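Local coordinates for SLT domain-containing protein (Bdellovibrio bacteriovorus HD100, PDB 6TAB), which probably acts as a lysozyme-like hydrolase of peptidoglycan with altered substrate specificity, facilitating the predator's exit from its prey cell, at residues Ser138-Arg141 with Phe142-Phe146; Ala234-Thr238 with Ser239-Ile243; Phe184-Thr187 with Lys188-His191; Gln171-Ile174 with Glu175-Asn178; Phe156-Ser159 with Asn160-Val164. One frame throughout, in Å; residues are numbered along the deposited sequence.

Interaction 1: residues Ser138-Arg141 with Phe142-Phe146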
loop_
_atom_site.group_PDB
_atom_site.type_symbol
_atom_site.label_atom_id
_atom_site.label_comp_id
_atom_site.label_asym_id
_atom_site.label_seq_id
_atom_site.Cartn_x
_atom_site.Cartn_y
_atom_site.Cartn_z
ATOM N N SER A 138 2.360 -3.007 6.569
ATOM C CA SER A 138 3.031 -4.268 6.249
ATOM C C SER A 138 3.815 -4.156 4.933
ATOM O O SER A 138 4.905 -4.753 4.774
ATOM C CB SER A 138 2.098 -5.474 6.297
ATOM O OG SER A 138 1.189 -5.527 5.220
ATOM N N MET A 139 3.251 -3.422 3.955
ATOM C CA MET A 139 3.975 -3.169 2.690
ATOM C C MET A 139 5.236 -2.313 2.956
ATOM O O MET A 139 6.321 -2.594 2.396
ATOM C CB MET A 139 3.036 -2.501 1.677
ATOM C CG MET A 139 1.846 -3.391 1.280
ATOM S SD MET A 139 0.468 -2.442 0.506
ATOM C CE MET A 139 1.325 -1.756 -0.915
ATOM N N VAL A 140 5.098 -1.267 3.784
ATOM C CA VAL A 140 6.262 -0.418 4.176
ATOM C C VAL A 140 7.356 -1.281 4.836
ATOM O O VAL A 140 8.553 -1.088 4.534
ATOM C CB VAL A 140 5.796 0.746 5.068
ATOM C CG1 VAL A 140 7.001 1.468 5.688
ATOM C CG2 VAL A 140 4.881 1.728 4.311
ATOM N N ARG A 141 6.962 -2.203 5.722
ATOM C CA ARG A 141 7.947 -3.066 6.419
ATOM C C ARG A 141 8.874 -3.726 5.387
ATOM O O ARG A 141 10.102 -3.734 5.577
ATOM C CB ARG A 141 7.251 -4.158 7.255
ATOM C CG ARG A 141 8.128 -5.320 7.731
ATOM C CD ARG A 141 9.310 -4.988 8.605
ATOM N NE ARG A 141 10.093 -6.210 8.860
ATOM C CZ ARG A 141 11.096 -6.653 8.106
ATOM N NH1 ARG A 141 11.432 -6.012 6.992
ATOM N NH2 ARG A 141 11.761 -7.739 8.497
ATOM N N PHE A 142 8.297 -4.273 4.305
ATOM C CA PHE A 142 9.107 -5.059 3.332
ATOM C C PHE A 142 9.710 -4.212 2.202
ATOM O O PHE A 142 10.711 -4.651 1.610
ATOM C CB PHE A 142 8.331 -6.288 2.817
ATOM C CG PHE A 142 8.139 -7.332 3.891
ATOM C CD1 PHE A 142 9.229 -8.057 4.384
ATOM C CD2 PHE A 142 6.918 -7.485 4.525
ATOM C CE1 PHE A 142 9.055 -8.969 5.413
ATOM C CE2 PHE A 142 6.747 -8.399 5.544
ATOM C CZ PHE A 142 7.829 -9.122 6.006
ATOM N N GLU A 143 9.103 -3.050 1.864
ATOM C CA GLU A 143 9.699 -2.190 0.828
ATOM C C GLU A 143 10.910 -1.399 1.364
ATOM O O GLU A 143 11.901 -1.250 0.648
ATOM C CB GLU A 143 8.642 -1.255 0.222
ATOM C CG GLU A 143 7.613 -1.944 -0.649
ATOM C CD GLU A 143 8.164 -2.495 -1.949
ATOM O OE1 GLU A 143 9.348 -2.171 -2.306
ATOM O OE2 GLU A 143 7.392 -3.185 -2.683
ATOM N N SER A 144 10.772 -0.804 2.554
ATOM C CA SER A 144 11.809 0.125 3.123
ATOM C C SER A 144 12.208 -0.123 4.594
ATOM O O SER A 144 13.024 0.636 5.112
ATOM C CB SER A 144 11.310 1.550 3.018
ATOM O OG SER A 144 10.175 1.753 3.852
ATOM N N ASN A 145 11.566 -1.058 5.291
ATOM C CA ASN A 145 11.794 -1.231 6.733
ATOM C C ASN A 145 11.630 0.125 7.444
ATOM O O ASN A 145 12.377 0.424 8.401
ATOM C CB ASN A 145 13.132 -1.905 7.099
ATOM C CG ASN A 145 13.084 -2.550 8.471
ATOM O OD1 ASN A 145 12.014 -2.851 9.004
ATOM N ND2 ASN A 145 14.252 -2.754 9.065
ATOM N N PHE A 146 10.628 0.902 7.003
ATOM C CA PHE A 146 10.183 2.164 7.659
ATOM C C PHE A 146 11.186 3.322 7.496
ATOM O O PHE A 146 11.098 4.341 8.235
ATOM C CB PHE A 146 9.822 1.959 9.142
ATOM C CG PHE A 146 8.813 0.851 9.375
ATOM C CD1 PHE A 146 7.456 1.029 9.121
ATOM C CD2 PHE A 146 9.229 -0.404 9.792
ATOM C CE1 PHE A 146 6.551 0.007 9.320
ATOM C CE2 PHE A 146 8.314 -1.438 9.980
ATOM C CZ PHE A 146 6.969 -1.237 9.718
#
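R141 packs against two phenylalanine rings, F142 and F146, where helix 125-144 of this lysozyme-type fold runs out. With CG anti to the backbone N (chi1 165°) and a bend at chi2, the arginine folds over the ring of the next residue, F142. Its CG sits above the middle of the F142 ring, 4.0 Å from the centroid, as a CH-pi contact. Further out the guanidinium stacks on the same ring, centres 4.7 Å apart and planes 27° from parallel. S239 and S242 of helix 238-248 also touch this ring.

F146 meets the same arginine at its root: R141 CA stands over one face, 4.2 Å from the ring centroid. V140 crosses F146 at about a right angle, its CG1 3.5 Å from F146 CD1. The reversal that carries F146 back here starts at N145, where phi turns positive, and the N145 side chain runs alongside R141.

E143 and S144 match the Glu-Ser pair characteristic of SLT domains. E143 reaches toward Q171 and W229, while S144 N bonds V140 O at 3.0 Å. S144 OG is held by L169 O and takes a weak bond from F146 N, 3.3 Å away.

Interaction 2: residues Ala234-Thr238 with Ser239-Ile243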
loop_
_atom_site.group_PDB
_atom_site.type_symbol
_atom_site.label_atom_id
_atom_site.label_comp_id
_atom_site.label_asym_id
_atom_site.label_seq_id
_atom_site.Cartn_x
_atom_site.Cartn_y
_atom_site.Cartn_z
ATOM N N ALA A 234 2.236 -13.106 -5.444
ATOM C CA ALA A 234 2.295 -14.416 -4.816
ATOM C C ALA A 234 3.570 -15.146 -5.247
ATOM O O ALA A 234 3.994 -15.110 -6.424
ATOM C CB ALA A 234 1.082 -15.237 -5.188
ATOM N N GLY A 235 4.176 -15.802 -4.258
ATOM C CA GLY A 235 5.333 -16.647 -4.451
ATOM C C GLY A 235 5.902 -17.128 -3.118
ATOM O O GLY A 235 5.376 -16.789 -2.042
ATOM N N ASP A 236 6.978 -17.911 -3.183
ATOM C CA ASP A 236 7.598 -18.477 -1.972
ATOM C C ASP A 236 8.687 -17.520 -1.478
ATOM O O ASP A 236 9.882 -17.788 -1.601
ATOM C CB ASP A 236 8.160 -19.870 -2.248
ATOM C CG ASP A 236 8.747 -20.556 -1.024
ATOM O OD1 ASP A 236 8.440 -20.129 0.109
ATOM O OD2 ASP A 236 9.476 -21.531 -1.210
ATOM N N LYS A 237 8.256 -16.385 -0.946
ATOM C CA LYS A 237 9.141 -15.407 -0.393
ATOM C C LYS A 237 8.519 -14.808 0.860
ATOM O O LYS A 237 7.278 -14.761 1.035
ATOM C CB LYS A 237 9.464 -14.328 -1.416
ATOM C CG LYS A 237 8.281 -13.475 -1.814
ATOM C CD LYS A 237 8.478 -12.775 -3.131
ATOM C CE LYS A 237 7.338 -11.818 -3.391
ATOM N NZ LYS A 237 7.255 -11.397 -4.807
ATOM N N THR A 238 9.414 -14.338 1.722
ATOM C CA THR A 238 9.064 -13.981 3.063
ATOM C C THR A 238 8.076 -12.806 3.079
ATOM O O THR A 238 7.143 -12.789 3.907
ATOM C CB THR A 238 10.343 -13.701 3.861
ATOM O OG1 THR A 238 11.189 -14.858 3.867
ATOM C CG2 THR A 238 10.016 -13.256 5.264
ATOM N N SER A 239 8.287 -11.811 2.210
ATOM C CA SER A 239 7.446 -10.605 2.199
ATOM C C SER A 239 5.969 -10.966 1.963
ATOM O O SER A 239 5.103 -10.662 2.785
ATOM C CB SER A 239 7.960 -9.604 1.189
ATOM O OG SER A 239 7.961 -10.135 -0.140
ATOM N N TYR A 240 5.700 -11.600 0.819
ATOM C CA TYR A 240 4.304 -11.953 0.436
ATOM C C TYR A 240 3.678 -12.863 1.512
ATOM O O TYR A 240 2.546 -12.619 1.967
ATOM C CB TYR A 240 4.256 -12.630 -0.938
ATOM C CG TYR A 240 2.874 -13.171 -1.277
ATOM C CD1 TYR A 240 1.884 -12.336 -1.770
ATOM C CD2 TYR A 240 2.531 -14.499 -1.065
ATOM C CE1 TYR A 240 0.601 -12.799 -2.037
ATOM C CE2 TYR A 240 1.258 -14.988 -1.346
ATOM C CZ TYR A 240 0.287 -14.134 -1.847
ATOM O OH TYR A 240 -0.996 -14.582 -2.084
ATOM N N LYS A 241 4.416 -13.907 1.936
ATOM C CA LYS A 241 3.855 -14.872 2.914
ATOM C C LYS A 241 3.480 -14.173 4.233
ATOM O O LYS A 241 2.435 -14.482 4.832
ATOM C CB LYS A 241 4.809 -16.058 3.138
ATOM C CG LYS A 241 4.940 -17.012 1.947
ATOM C CD LYS A 241 5.786 -18.253 2.176
ATOM C CE LYS A 241 7.193 -17.941 2.617
ATOM N NZ LYS A 241 7.974 -19.190 2.748
ATOM N N SER A 242 4.322 -13.233 4.683
ATOM C CA SER A 242 4.098 -12.476 5.896
ATOM C C SER A 242 2.920 -11.502 5.775
ATOM O O SER A 242 2.082 -11.423 6.670
ATOM C CB SER A 242 5.356 -11.731 6.337
ATOM O OG SER A 242 6.432 -12.611 6.656
ATOM N N ILE A 243 2.844 -10.763 4.666
ATOM C CA ILE A 243 1.726 -9.828 4.460
ATOM C C ILE A 243 0.395 -10.594 4.507
ATOM O O ILE A 243 -0.568 -10.159 5.186
ATOM C CB ILE A 243 1.912 -9.026 3.147
ATOM C CG1 ILE A 243 3.099 -8.062 3.276
ATOM C CG2 ILE A 243 0.647 -8.243 2.771
ATOM C CD1 ILE A 243 3.566 -7.416 1.995
#
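A backbone carbon sits over the centre of the Y240 ring: A234 CA lies 3.4 Å from the centroid and only 4° off the ring normal. This close CH-pi contact centres the loop on the tyrosine, and the methyl reaches the ring beside it, with A234 CB 3.6 Å from Y240 CZ. Y240 has CG anti to the backbone N (chi1 172°), which carries the ring off the helix to where A234 arrives.

From there the chain makes an inverse gamma turn centred on D236, closed by a weak bond from K237 N to G235 O. D236 then reaches forward to K241, whose NZ meets OD1 nearly end-on to the C-O bond in a salt bridge of 2.8 Å. The lysine chain bends at chi3 and passes beside the K237 carbonyl on the way, its CG 3.4 Å from K237 O. That same oxygen receives K241 N at 3.1 Å.

T238 O has two donors from one residue: S242 OG at 2.8 Å and S242 N at 3.0 Å, which arrive from opposite faces of the carbonyl plane. K237 occupies the N-cap position, but its ammonium goes back to S230 O and R233 O, and its aliphatic part flanks S239 OG. The whole is a helix N-terminus at the protein surface, the start of helix 238-248, with the lead-in loop tied to the first turn by the salt bridge and the CH-pi contact.

Interaction 3: residues Phe184-Thr187 with Lys188-His191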
loop_
_atom_site.group_PDB
_atom_site.type_symbol
_atom_site.label_atom_id
_atom_site.label_comp_id
_atom_site.label_asym_id
_atom_site.label_seq_id
_atom_site.Cartn_x
_atom_site.Cartn_y
_atom_site.Cartn_z
ATOM N N PHE A 184 4.071 15.097 -7.115
ATOM C CA PHE A 184 5.438 15.302 -6.592
ATOM C C PHE A 184 6.134 16.415 -7.393
ATOM O O PHE A 184 6.348 16.267 -8.591
ATOM C CB PHE A 184 6.243 13.997 -6.688
ATOM C CG PHE A 184 5.695 12.835 -5.884
ATOM C CD1 PHE A 184 5.531 12.907 -4.495
ATOM C CD2 PHE A 184 5.481 11.612 -6.502
ATOM C CE1 PHE A 184 5.097 11.798 -3.779
ATOM C CE2 PHE A 184 5.039 10.507 -5.789
ATOM C CZ PHE A 184 4.875 10.591 -4.418
ATOM N N LYS A 185 6.527 17.508 -6.734
ATOM C CA LYS A 185 7.167 18.655 -7.409
ATOM C C LYS A 185 8.661 18.411 -7.692
ATOM O O LYS A 185 9.197 18.935 -8.669
ATOM C CB LYS A 185 6.932 19.932 -6.599
ATOM C CG LYS A 185 5.485 20.418 -6.618
ATOM C CD LYS A 185 5.281 21.820 -6.086
ATOM C CE LYS A 185 5.741 22.009 -4.651
ATOM N NZ LYS A 185 4.935 21.210 -3.692
ATOM N N SER A 186 9.324 17.618 -6.841
ATOM C CA SER A 186 10.738 17.268 -6.959
ATOM C C SER A 186 10.984 15.907 -6.309
ATOM O O SER A 186 10.106 15.362 -5.629
ATOM C CB SER A 186 11.630 18.304 -6.324
ATOM O OG SER A 186 11.588 18.225 -4.907
ATOM N N THR A 187 12.180 15.363 -6.518
ATOM C CA THR A 187 12.500 14.052 -5.938
ATOM C C THR A 187 12.436 14.097 -4.397
ATOM O O THR A 187 12.078 13.090 -3.758
ATOM C CB THR A 187 13.831 13.489 -6.449
ATOM O OG1 THR A 187 14.853 14.436 -6.156
ATOM C CG2 THR A 187 13.774 13.161 -7.922
ATOM N N LYS A 188 12.739 15.249 -3.788
ATOM C CA LYS A 188 12.681 15.369 -2.312
ATOM C C LYS A 188 11.278 15.043 -1.764
ATOM O O LYS A 188 11.125 14.498 -0.662
ATOM C CB LYS A 188 13.101 16.768 -1.859
ATOM C CG LYS A 188 13.228 16.955 -0.357
ATOM C CD LYS A 188 13.850 18.284 0.040
ATOM C CE LYS A 188 14.013 18.411 1.540
ATOM N NZ LYS A 188 14.543 19.739 1.920
ATOM N N ASP A 189 10.241 15.360 -2.542
ATOM C CA ASP A 189 8.855 15.140 -2.110
ATOM C C ASP A 189 8.529 13.647 -1.901
ATOM O O ASP A 189 7.643 13.321 -1.081
ATOM C CB ASP A 189 7.874 15.827 -3.067
ATOM C CG ASP A 189 8.004 17.347 -3.022
ATOM O OD1 ASP A 189 7.808 17.921 -1.924
ATOM O OD2 ASP A 189 8.357 17.951 -4.067
ATOM N N LEU A 190 9.204 12.740 -2.627
ATOM C CA LEU A 190 8.965 11.290 -2.438
ATOM C C LEU A 190 9.538 10.801 -1.088
ATOM O O LEU A 190 9.068 9.767 -0.570
ATOM C CB LEU A 190 9.492 10.468 -3.628
ATOM C CG LEU A 190 8.682 10.598 -4.938
ATOM C CD1 LEU A 190 9.183 11.786 -5.771
ATOM C CD2 LEU A 190 8.689 9.304 -5.764
ATOM N N HIS A 191 10.501 11.547 -0.513
ATOM C CA HIS A 191 11.076 11.226 0.786
ATOM C C HIS A 191 10.286 11.871 1.940
ATOM O O HIS A 191 10.647 11.692 3.125
ATOM C CB HIS A 191 12.575 11.575 0.775
ATOM C CG HIS A 191 13.393 10.776 -0.200
ATOM N ND1 HIS A 191 13.683 9.452 -0.016
ATOM C CD2 HIS A 191 13.891 11.110 -1.423
ATOM C CE1 HIS A 191 14.379 8.998 -1.046
ATOM N NE2 HIS A 191 14.534 10.020 -1.950
HETATM O O HOH W 1 6.572 20.360 -1.789
HETATM O O HOH W 2 9.686 20.145 -3.804
#
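D189 OD2 is gripped from several directions: S186 N bonds it at 3.0 Å on the anti lone pair, K185 N adds a weak bond, and a water donates to it from 2.6 Å. The second link of that water is to S186 OG. With CG anti to its own carbonyl carbon (chi1 -66°), the aspartate swings back over the amides that precede it. D189 OD1 is satisfied separately, by Q195 NE2 and by a second water that also accepts from K185 NZ; the opposite charges of K185 and D189 are thus linked through water and not directly.

The traffic between S186 and D189 runs both ways, for D189 N returns to S186 O at 3.1 Å, coming in from well above the carbonyl plane. L190 N meets T187 O at the same length and in the same manner.

Next to the polar turn, L190 crosses the F184 side chain at about a right angle. Its CG stands 3.6 Å from the ring centroid, 6° off the normal, and CD1 comes to 3.6 Å from F184 CG. C199 and Q195 of helix 193-211 touch the same ring.

While D189 OD2 takes the S186 amide, S186 OG takes a weak bond from K188 N. The result is a single turn with helical backbone angles but without the regular helical bonds, leading toward helix 193-211.

Interaction 4: residues Gln171-Ile174 with Glu175-Asn178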
loop_
_atom_site.group_PDB
_atom_site.type_symbol
_atom_site.label_atom_id
_atom_site.label_comp_id
_atom_site.label_asym_id
_atom_site.label_seq_id
_atom_site.Cartn_x
_atom_site.Cartn_y
_atom_site.Cartn_z
ATOM N N GLN A 171 8.565 2.828 -1.841
ATOM C CA GLN A 171 9.450 2.604 -3.000
ATOM C C GLN A 171 8.690 2.946 -4.314
ATOM O O GLN A 171 8.610 2.153 -5.260
ATOM C CB GLN A 171 10.087 1.211 -2.955
ATOM C CG GLN A 171 11.118 1.101 -1.805
ATOM C CD GLN A 171 12.371 1.910 -2.087
ATOM O OE1 GLN A 171 13.237 1.486 -2.864
ATOM N NE2 GLN A 171 12.481 3.087 -1.480
ATOM N N ILE A 172 8.189 4.186 -4.353
ATOM C CA ILE A 172 7.492 4.780 -5.505
ATOM C C ILE A 172 8.518 5.593 -6.292
ATOM O O ILE A 172 9.481 6.117 -5.726
ATOM C CB ILE A 172 6.285 5.623 -5.035
ATOM C CG1 ILE A 172 5.248 4.705 -4.338
ATOM C CG2 ILE A 172 5.661 6.447 -6.174
ATOM C CD1 ILE A 172 4.169 5.436 -3.550
ATOM N N SER A 173 8.319 5.710 -7.604
ATOM C CA SER A 173 9.176 6.520 -8.474
ATOM C C SER A 173 8.414 7.724 -9.053
ATOM O O SER A 173 7.174 7.714 -9.133
ATOM C CB SER A 173 9.832 5.672 -9.572
ATOM O OG SER A 173 8.919 4.786 -10.187
ATOM N N ILE A 174 9.158 8.770 -9.427
ATOM C CA ILE A 174 8.497 10.041 -9.709
ATOM C C ILE A 174 7.657 9.988 -11.012
ATOM O O ILE A 174 6.537 10.529 -11.009
ATOM C CB ILE A 174 9.474 11.223 -9.688
ATOM C CG1 ILE A 174 8.739 12.561 -9.697
ATOM C CG2 ILE A 174 10.516 11.152 -10.799
ATOM C CD1 ILE A 174 9.606 13.737 -9.262
ATOM N N GLU A 175 8.144 9.370 -12.098
ATOM C CA GLU A 175 7.376 9.351 -13.365
ATOM C C GLU A 175 6.117 8.483 -13.165
ATOM O O GLU A 175 4.972 8.898 -13.476
ATOM C CB GLU A 175 8.274 8.916 -14.532
ATOM C CG GLU A 175 7.590 8.939 -15.886
ATOM C CD GLU A 175 8.517 8.735 -17.071
ATOM O OE1 GLU A 175 9.125 7.668 -17.182
ATOM O OE2 GLU A 175 8.587 9.637 -17.904
ATOM N N SER A 176 6.303 7.237 -12.723
ATOM C CA SER A 176 5.154 6.334 -12.562
ATOM C C SER A 176 4.158 6.889 -11.538
ATOM O O SER A 176 2.929 6.857 -11.764
ATOM C CB SER A 176 5.584 4.914 -12.239
ATOM O OG SER A 176 6.209 4.856 -10.970
ATOM N N GLY A 177 4.647 7.440 -10.428
ATOM C CA GLY A 177 3.761 8.000 -9.388
ATOM C C GLY A 177 2.935 9.185 -9.884
ATOM O O GLY A 177 1.758 9.347 -9.583
ATOM N N ASN A 178 3.586 10.104 -10.599
ATOM C CA ASN A 178 2.902 11.328 -11.025
ATOM C C ASN A 178 1.796 11.019 -12.066
ATOM O O ASN A 178 0.815 11.776 -12.137
ATOM C CB ASN A 178 3.899 12.397 -11.493
ATOM C CG ASN A 178 4.475 13.240 -10.363
ATOM O OD1 ASN A 178 3.985 13.170 -9.220
ATOM N ND2 ASN A 178 5.490 14.045 -10.689
HETATM O O HOH W 3 8.962 5.756 -12.977
#
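The flat amide of N178 lies alongside I174, both side chains pointing the same way, with N178 ND2 3.7 Å from I174 CG1. The outer end of the amide is taken up beyond the contact, where OD1 accepts from F184 N. This is the first turn of helix 174-178, a short helix that follows the two-stranded hairpin of the lysozyme-like fold. Two regular bonds start it: G177 N to S173 O at 2.9 Å and N178 N to I174 O at 3.0 Å, each donor tilted somewhat out of the carbonyl plane.

S173 holds the N-cap position without capping directly. Its OG lies between the backbone N and the carbonyl carbon (chi1 45°), and from there it meets S176 OG hydroxyl to hydroxyl at 2.8 Å. A water does the work that a capping hydroxyl often does: it lies 3.0 Å from S173 OG and accepts from S176 N at 3.1 Å. S176 OG is held a second time by Y228 OH, which fixes the small polar cluster against the neighbouring loop.

Upstream, Q171 and I172 together face R167 in a G1 beta bulge, with Q171 in the positive-phi region. The Q171 amide nitrogen, NE2, bonds G168 O and M150 O. I172 instead faces the interior beside F184, N196 and C199, and its CG2 comes within 4.0 Å of G177 CA, a glycine with no side chain to stand between.

Interaction 5: residues Phe156-Ser159 with Asn160-Val164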
loop_
_atom_site.group_PDB
_atom_site.type_symbol
_atom_site.label_atom_id
_atom_site.label_comp_id
_atom_site.label_asym_id
_atom_site.label_seq_id
_atom_site.Cartn_x
_atom_site.Cartn_y
_atom_site.Cartn_z
ATOM N N PHE A 156 15.664 -1.061 -15.034
ATOM C CA PHE A 156 14.884 -0.611 -16.223
ATOM C C PHE A 156 14.878 0.924 -16.287
ATOM O O PHE A 156 15.111 1.594 -15.265
ATOM C CB PHE A 156 13.461 -1.196 -16.186
ATOM C CG PHE A 156 12.652 -0.948 -14.930
ATOM C CD1 PHE A 156 11.891 0.202 -14.790
ATOM C CD2 PHE A 156 12.626 -1.870 -13.887
ATOM C CE1 PHE A 156 11.126 0.429 -13.654
ATOM C CE2 PHE A 156 11.873 -1.634 -12.740
ATOM C CZ PHE A 156 11.145 -0.469 -12.619
ATOM N N ASN A 157 14.603 1.486 -17.484
ATOM C CA ASN A 157 14.651 2.918 -17.756
ATOM C C ASN A 157 13.284 3.592 -17.600
ATOM O O ASN A 157 12.209 3.011 -17.881
ATOM C CB ASN A 157 15.190 3.201 -19.157
ATOM C CG ASN A 157 16.691 3.088 -19.306
ATOM O OD1 ASN A 157 17.440 3.079 -18.311
ATOM N ND2 ASN A 157 17.136 2.969 -20.566
ATOM N N ASP A 158 13.366 4.882 -17.267
ATOM C CA ASP A 158 12.308 5.847 -17.431
ATOM C C ASP A 158 12.227 6.242 -18.922
ATOM O O ASP A 158 13.021 5.778 -19.764
ATOM C CB ASP A 158 12.469 7.039 -16.469
ATOM C CG ASP A 158 13.621 7.991 -16.749
ATOM O OD1 ASP A 158 14.125 8.016 -17.926
ATOM O OD2 ASP A 158 14.003 8.752 -15.764
ATOM N N SER A 159 11.259 7.098 -19.261
ATOM C CA SER A 159 10.992 7.438 -20.666
ATOM C C SER A 159 12.137 8.252 -21.301
ATOM O O SER A 159 12.222 8.320 -22.533
ATOM C CB SER A 159 9.684 8.155 -20.823
ATOM O OG SER A 159 9.742 9.463 -20.278
ATOM N N ASN A 160 13.051 8.813 -20.489
ATOM C CA ASN A 160 14.178 9.621 -21.000
ATOM C C ASN A 160 15.480 8.802 -21.108
ATOM O O ASN A 160 16.503 9.362 -21.538
ATOM C CB ASN A 160 14.447 10.840 -20.104
ATOM C CG ASN A 160 13.281 11.797 -19.984
ATOM O OD1 ASN A 160 12.649 12.142 -20.980
ATOM N ND2 ASN A 160 13.001 12.243 -18.763
ATOM N N GLY A 161 15.456 7.510 -20.738
ATOM C CA GLY A 161 16.616 6.627 -20.824
ATOM C C GLY A 161 17.563 6.640 -19.622
ATOM O O GLY A 161 18.699 6.136 -19.755
ATOM N N ASN A 162 17.083 7.063 -18.444
ATOM C CA ASN A 162 17.822 6.965 -17.187
ATOM C C ASN A 162 17.179 5.887 -16.311
ATOM O O ASN A 162 15.945 5.770 -16.259
ATOM C CB ASN A 162 17.833 8.332 -16.471
ATOM C CG ASN A 162 18.454 9.432 -17.317
ATOM O OD1 ASN A 162 17.826 10.468 -17.572
ATOM N ND2 ASN A 162 19.660 9.196 -17.801
ATOM N N ARG A 163 18.004 5.086 -15.602
ATOM C CA ARG A 163 17.437 4.043 -14.766
ATOM C C ARG A 163 16.487 4.656 -13.716
ATOM O O ARG A 163 16.756 5.706 -13.099
ATOM C CB ARG A 163 18.509 3.215 -14.050
ATOM C CG ARG A 163 19.463 2.460 -14.956
ATOM C CD ARG A 163 18.868 1.392 -15.836
ATOM N NE ARG A 163 19.899 0.698 -16.613
ATOM C CZ ARG A 163 20.577 1.197 -17.654
ATOM N NH1 ARG A 163 20.183 2.317 -18.286
ATOM N NH2 ARG A 163 21.593 0.479 -18.105
ATOM N N VAL A 164 15.343 3.985 -13.514
ATOM C CA VAL A 164 14.354 4.395 -12.514
ATOM C C VAL A 164 14.958 4.298 -11.095
ATOM O O VAL A 164 15.616 3.298 -10.764
ATOM C CB VAL A 164 13.059 3.565 -12.628
ATOM C CG1 VAL A 164 12.114 3.769 -11.459
ATOM C CG2 VAL A 164 12.354 3.899 -13.939
HETATM O O HOH W 4 15.419 8.051 -13.486
HETATM O O HOH W 5 15.075 11.117 -16.517
#
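D158 turns its carboxylate forward over the loop that follows, with CG between its backbone N and carbonyl carbon (chi1 70°), and R163 bends at chi2 (-63°) to bring its guanidinium round to N157. The aspartate OD1 is then gripped twice: N160 N bonds it at 2.9 Å and N162 N at 3.2 Å, from opposite faces of the carboxylate plane. OD2 takes two waters; one also donates to R163 O, the other ties in N162 OD1 and N160 ND2.

R163 needs one bond: its NH1 meets N157 OD1 at 2.8 Å, on a lone pair in the plane of the amide carbonyl. N157 and R163 form an antiparallel non-hydrogen-bonded pair; their side chains diverge at the root, and the arginine's bend returns the guanidinium to the amide.

D158 N to N162 O, 2.9 Å and almost straight, and V164 N to F156 O, 3.0 Å, flank that pair along the ladder. V164 CG2 reaches the F156 ring obliquely at CE1, 3.7 Å away.

Beyond the D158-N162 rung, at the tip, G161 N returns to D158 O at 3.1 Å, and G161 itself takes a positive phi. An Asx turn from D158 OD1 to N160 N thus overlies a type I beta turn from D158 to G161, forming the exposed tip of the hairpin that joins strands 151-154 and 163-167, the small beta element of the lysozyme-like fold.

Interactions 1, 3 and 4 are partly buried, whereas interactions 2 and 5 lie at the surface. Interaction 2 has a salt bridge and interaction 5 an Asn-Arg bond and waters; the partly buried 3 and 4 also use water, beside apolar packing. Interactions 1 and 2 join two helices: F142 CG packs on S239 CB at 3.5 Å, so the end of helix 125-144 leans on the start of helix 238-248. Interactions 3, 4 and 5 form a second group on one side of the chain. L190 CD2 packs on I172 O at 3.3 Å between 3 and 4, and E175 OE2 meets S159 OG at 2.6 Å, probably a hydrogen bond, between 4 and 5. A lighter touch of Q171 on the E143 carbonyl links interaction 4 to interaction 1.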